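Second substrate binding domain of putative amino acid ABC transporter (Streptococcus pneumoniae, PDB 4OEN) probably captures an amino acid outside the cell and delivers it to the membrane part of an ABC importer. Local coordinates at residues E31-I36 and G65-M70; S56-G61 and A78-S83. One frame throughout, in Å; residues are numbered along the deposited sequence.

Contact 1: E31-I36 and G65-M70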
loop_
_atom_site.group_PDB
_atom_site.type_symbol
_atom_site.label_atom_id
_atom_site.label_comp_id
_atom_site.label_asym_id
_atom_site.label_seq_id
_atom_site.Cartn_x
_atom_site.Cartn_y
_atom_site.Cartn_z
ATOM N N GLU A 31 -11.055 0.449 -7.666
ATOM C CA GLU A 31 -12.407 0.251 -7.174
ATOM C C GLU A 31 -12.875 1.426 -6.327
ATOM O O GLU A 31 -14.029 1.833 -6.416
ATOM C CB GLU A 31 -12.506 -1.052 -6.382
ATOM C CG GLU A 31 -12.336 -2.271 -7.263
ATOM C CD GLU A 31 -12.877 -3.549 -6.642
ATOM O OE1 GLU A 31 -13.938 -3.515 -5.976
ATOM O OE2 GLU A 31 -12.233 -4.592 -6.830
ATOM N N LEU A 32 -11.978 1.964 -5.500
ATOM C CA LEU A 32 -12.341 3.040 -4.590
ATOM C C LEU A 32 -12.692 4.325 -5.347
ATOM O O LEU A 32 -13.712 4.940 -5.074
ATOM C CB LEU A 32 -11.209 3.292 -3.602
ATOM C CG LEU A 32 -11.407 4.464 -2.643
ATOM C CD1 LEU A 32 -12.579 4.210 -1.730
ATOM C CD2 LEU A 32 -10.125 4.703 -1.874
ATOM N N ILE A 33 -11.872 4.729 -6.317
ATOM C CA ILE A 33 -12.185 5.985 -6.996
ATOM C C ILE A 33 -13.492 5.861 -7.797
ATOM O O ILE A 33 -14.295 6.792 -7.830
ATOM C CB ILE A 33 -11.022 6.464 -7.909
ATOM C CG1 ILE A 33 -11.245 7.924 -8.315
ATOM C CG2 ILE A 33 -10.802 5.536 -9.109
ATOM C CD1 ILE A 33 -11.342 8.864 -7.136
ATOM N N LYS A 34 -13.728 4.704 -8.404
ATOM C CA LYS A 34 -14.976 4.473 -9.125
ATOM C C LYS A 34 -16.193 4.524 -8.207
ATOM O O LYS A 34 -17.220 5.087 -8.580
ATOM C CB LYS A 34 -14.934 3.130 -9.838
ATOM C CG LYS A 34 -13.946 3.108 -10.981
ATOM C CD LYS A 34 -13.808 1.722 -11.539
ATOM C CE LYS A 34 -12.606 1.656 -12.459
ATOM N NZ LYS A 34 -12.470 0.320 -13.088
ATOM N N ALA A 35 -16.085 3.923 -7.022
ATOM C CA ALA A 35 -17.202 3.953 -6.071
ATOM C C ALA A 35 -17.472 5.357 -5.543
ATOM O O ALA A 35 -18.632 5.729 -5.292
ATOM C CB ALA A 35 -16.938 2.998 -4.907
ATOM N N ILE A 36 -16.404 6.125 -5.355
ATOM C CA ILE A 36 -16.542 7.488 -4.867
ATOM C C ILE A 36 -17.170 8.364 -5.946
ATOM O O ILE A 36 -18.057 9.162 -5.669
ATOM C CB ILE A 36 -15.182 8.032 -4.408
ATOM C CG1 ILE A 36 -14.806 7.360 -3.085
ATOM C CG2 ILE A 36 -15.211 9.547 -4.254
ATOM C CD1 ILE A 36 -13.478 7.803 -2.487
ATOM N N GLY A 65 -6.436 14.519 -10.850
ATOM C CA GLY A 65 -6.095 13.889 -9.590
ATOM C C GLY A 65 -5.243 12.671 -9.820
ATOM O O GLY A 65 -5.156 12.179 -10.945
ATOM N N ILE A 66 -4.578 12.232 -8.760
ATOM C CA ILE A 66 -3.795 11.000 -8.790
ATOM C C ILE A 66 -4.176 10.081 -7.636
ATOM O O ILE A 66 -4.368 10.525 -6.505
ATOM C CB ILE A 66 -2.275 11.297 -8.765
ATOM C CG1 ILE A 66 -1.474 9.995 -8.709
ATOM C CG2 ILE A 66 -1.894 12.218 -7.605
ATOM C CD1 ILE A 66 0.038 10.201 -8.833
ATOM N N ILE A 67 -4.343 8.800 -7.951
ATOM C CA ILE A 67 -4.539 7.789 -6.914
ATOM C C ILE A 67 -3.674 6.614 -7.337
ATOM O O ILE A 67 -3.780 6.136 -8.466
ATOM C CB ILE A 67 -6.042 7.409 -6.725
ATOM C CG1 ILE A 67 -6.228 6.657 -5.402
ATOM C CG2 ILE A 67 -6.635 6.665 -7.954
ATOM C CD1 ILE A 67 -7.712 6.306 -5.094
ATOM N N ALA A 68 -2.760 6.200 -6.465
ATOM C CA ALA A 68 -1.770 5.187 -6.839
ATOM C C ALA A 68 -0.993 4.700 -5.632
ATOM O O ALA A 68 0.237 4.699 -5.650
ATOM C CB ALA A 68 -0.791 5.748 -7.906
ATOM N N GLY A 69 -1.701 4.306 -4.572
ATOM C CA GLY A 69 -1.045 3.917 -3.333
ATOM C C GLY A 69 -0.045 4.965 -2.885
ATOM O O GLY A 69 1.038 4.639 -2.390
ATOM N N MET A 70 -0.429 6.226 -3.058
ATOM C CA MET A 70 0.482 7.360 -2.900
ATOM C C MET A 70 0.672 7.765 -1.452
ATOM O O MET A 70 -0.293 8.098 -0.759
ATOM C CB MET A 70 -0.047 8.546 -3.698
ATOM C CG MET A 70 0.815 9.789 -3.603
ATOM S SD MET A 70 0.176 11.043 -4.744
ATOM C CE MET A 70 1.376 12.355 -4.518
#
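Ile-33 and Ile-67 bring the two backbones to their nearest approach, with their CA atoms 7.9 Å apart, a spacing that leaves room for one layer of side chains. Residues 31-36 form part of the continuous helix 28-40, in which Ala-35 N bonds to Glu-31 O and Ile-36 N to Leu-32 O. Residues 65-70 begin in a beta-strand, and farther along Gly-69 N bonds to Asp-29, which ties them to the start of helix 28-40. No hydrogen bond joins the segments.

Most of what crosses the gap is the end of one side chain, that of Ile-67. It points toward the helix with CD1 anti to CA (chi2 177°), and this extended branch carries its terminal methyl between two successive helix residues. There CD1 lies 4.3 Å from Leu-32 CD2, a meeting of two methyl ends, and likewise 4.3 Å from Ile-33 CB, the branch point of that side chain. These are loose van der Waals contacts. Leucine and isoleucine suit the buried helix face because they fill it without bringing polar atoms. Tyr-86 also touches both Leu-32 and Ile-67, while Phe-201 of helix 195-210 packs on Ile-33. Elsewhere on the helix, Glu-31 forms a salt bridge with Lys-220. Ile-66, neighbouring Ile-67 in the chain, packs instead on helix 51-60.

Strand 65-66 pairs in parallel with strand 5-8 and antiparallel with strand 180-190. This is a helix laid on a central beta-sheet, the alpha/beta layering of one lobe of the type II periplasmic binding protein fold.

Contact 2: S56-G61 and A78-S83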
loop_
_atom_site.group_PDB
_atom_site.type_symbol
_atom_site.label_atom_id
_atom_site.label_comp_id
_atom_site.label_asym_id
_atom_site.label_seq_id
_atom_site.Cartn_x
_atom_site.Cartn_y
_atom_site.Cartn_z
ATOM N N SER A 56 3.495 13.992 -13.085
ATOM C CA SER A 56 3.685 15.017 -14.110
ATOM C C SER A 56 2.380 15.580 -14.652
ATOM O O SER A 56 2.235 16.803 -14.801
ATOM C CB SER A 56 4.504 14.462 -15.285
ATOM O OG SER A 56 5.860 14.273 -14.930
ATOM N N ALA A 57 1.449 14.687 -14.973
ATOM C CA ALA A 57 0.211 15.091 -15.632
ATOM C C ALA A 57 -0.623 15.969 -14.696
ATOM O O ALA A 57 -1.159 16.990 -15.120
ATOM C CB ALA A 57 -0.581 13.861 -16.088
ATOM N N VAL A 58 -0.695 15.592 -13.423
ATOM C CA VAL A 58 -1.432 16.383 -12.441
ATOM C C VAL A 58 -0.764 17.752 -12.257
ATOM O O VAL A 58 -1.438 18.786 -12.253
ATOM C CB VAL A 58 -1.545 15.647 -11.081
ATOM C CG1 VAL A 58 -2.043 16.600 -9.988
ATOM C CG2 VAL A 58 -2.487 14.442 -11.203
ATOM N N GLN A 59 0.560 17.770 -12.145
ATOM C CA GLN A 59 1.281 19.028 -11.937
ATOM C C GLN A 59 1.167 19.977 -13.130
ATOM O O GLN A 59 1.141 21.195 -12.964
ATOM C CB GLN A 59 2.751 18.748 -11.627
ATOM C CG GLN A 59 2.968 18.205 -10.221
ATOM C CD GLN A 59 2.390 19.120 -9.149
ATOM O OE1 GLN A 59 2.619 20.331 -9.155
ATOM N NE2 GLN A 59 1.636 18.538 -8.220
ATOM N N ALA A 60 1.079 19.401 -14.324
ATOM C CA ALA A 60 0.938 20.165 -15.553
ATOM C C ALA A 60 -0.510 20.589 -15.814
ATOM O O ALA A 60 -0.770 21.400 -16.705
ATOM C CB ALA A 60 1.465 19.359 -16.727
ATOM N N GLY A 61 -1.446 20.045 -15.038
ATOM C CA GLY A 61 -2.850 20.364 -15.226
ATOM C C GLY A 61 -3.546 19.543 -16.299
ATOM O O GLY A 61 -4.680 19.844 -16.675
ATOM N N ALA A 78 4.138 20.169 -0.673
ATOM C CA ALA A 78 4.565 21.413 -1.290
ATOM C C ALA A 78 3.875 21.654 -2.629
ATOM O O ALA A 78 3.683 22.795 -3.032
ATOM C CB ALA A 78 6.079 21.430 -1.469
ATOM N N THR A 79 3.507 20.580 -3.321
ATOM C CA THR A 79 2.910 20.731 -4.645
ATOM C C THR A 79 1.587 19.985 -4.803
ATOM O O THR A 79 0.913 20.138 -5.820
ATOM C CB THR A 79 3.886 20.260 -5.749
ATOM O OG1 THR A 79 4.305 18.922 -5.475
ATOM C CG2 THR A 79 5.127 21.159 -5.798
ATOM N N PHE A 80 1.217 19.194 -3.801
ATOM C CA PHE A 80 -0.050 18.450 -3.831
ATOM C C PHE A 80 -0.919 18.771 -2.623
ATOM O O PHE A 80 -0.409 18.993 -1.525
ATOM C CB PHE A 80 0.193 16.936 -3.834
ATOM C CG PHE A 80 0.740 16.389 -5.124
ATOM C CD1 PHE A 80 -0.114 16.065 -6.165
ATOM C CD2 PHE A 80 2.100 16.152 -5.272
ATOM C CE1 PHE A 80 0.373 15.543 -7.358
ATOM C CE2 PHE A 80 2.597 15.625 -6.463
ATOM C CZ PHE A 80 1.721 15.315 -7.506
ATOM N N ASP A 81 -2.231 18.746 -2.821
ATOM C CA ASP A 81 -3.188 18.724 -1.722
ATOM C C ASP A 81 -3.747 17.311 -1.622
ATOM O O ASP A 81 -4.207 16.750 -2.609
ATOM C CB ASP A 81 -4.328 19.726 -1.943
ATOM C CG ASP A 81 -3.881 21.182 -1.823
ATOM O OD1 ASP A 81 -2.870 21.468 -1.146
ATOM O OD2 ASP A 81 -4.567 22.047 -2.409
ATOM N N PHE A 82 -3.700 16.745 -0.425
ATOM C CA PHE A 82 -4.116 15.372 -0.217
ATOM C C PHE A 82 -5.519 15.281 0.344
ATOM O O PHE A 82 -5.963 16.167 1.087
ATOM C CB PHE A 82 -3.146 14.668 0.729
ATOM C CG PHE A 82 -1.824 14.310 0.104
ATOM C CD1 PHE A 82 -1.703 13.188 -0.705
ATOM C CD2 PHE A 82 -0.685 15.057 0.386
ATOM C CE1 PHE A 82 -0.474 12.832 -1.262
ATOM C CE2 PHE A 82 0.537 14.710 -0.164
ATOM C CZ PHE A 82 0.646 13.591 -0.983
ATOM N N SER A 83 -6.196 14.195 0.003
ATOM C CA SER A 83 -7.416 13.783 0.683
ATOM C C SER A 83 -7.117 13.252 2.077
ATOM O O SER A 83 -5.964 13.095 2.478
ATOM C CB SER A 83 -8.122 12.683 -0.098
ATOM O OG SER A 83 -7.419 11.451 0.031
HETATM O O HOH W 1 1.929 22.505 -7.825
#
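Gln-59 lays its amide nitrogen over the face of the Phe-80 ring and at the same time bonds to the backbone just before it. NE2 sits 3.2 Å above the ring plane, over its centre, with the amide turned steeply against the ring, the two planes 75° apart. The nitrogen thus meets the pi cloud while the amide does not stack flat on it. A bend at chi2 (-56°) brings the end of the side chain round to Thr-79 and Phe-80, although its CB does not itself point at residues 78-83.

From there NE2 donates to Thr-79 O at 3.0 Å, a nearly straight bond with an N-H...O angle of 164°. The carbonyl oxygen lies close to the amide plane of Gln-59, as suits a planar donor, but the nitrogen stands above the carbonyl plane of Thr-79. A water closes a second path: it donates to Gln-59 OE1 at 2.6 Å and, over a longer 3.3 Å, to Thr-79 O. Both ends of the amide are therefore used, and Thr-79 O accepts from two donors. Glutamine suits this half-exposed place, being long enough to cross and polar at its tip. Its amide oxygen OE1 also packs against the threonine side chain, 3.6 Å from Thr-79 CB.

Deeper in, Val-58 adds an apolar touch, its CG1 meeting Phe-80 CE1 obliquely at 3.7 Å. Gly-61 ends the helix in a Schellman motif, where its positive phi is natural for glycine.

Strand 80-82 pairs antiparallel with strand 180-190, whose Ala-188 touches Phe-80. Lys-190, two residues further on, donates from NZ to Gln-59 O. The end of helix 51-60 is thus tied to the start of strand 80-82, through Thr-79 just before it and Phe-80, and to strand 180-190.

Contact 1 is wholly buried and apolar, whereas contact 2 lies farther from the centre of the chain, partly open, and adds an amide, a carbonyl and a water to its aliphatic and aromatic packing. They join different helices, 28-40 and 51-60, to strands that each pair with strand 180-190. Helix 51-60 and strand 65-66 are consecutive, and the four segments alternate along the sequence, interlocking the contacts within one part of the fold. They also touch directly: Val-58 CG2 lies 3.5 Å from Gly-65 O, while Met-70 CE packs against the rings of Phe-80 and Phe-82. Packing thus continues from residues 65-70 to contact 2, through Met-70 in particular, with the polar bonds toward the surface.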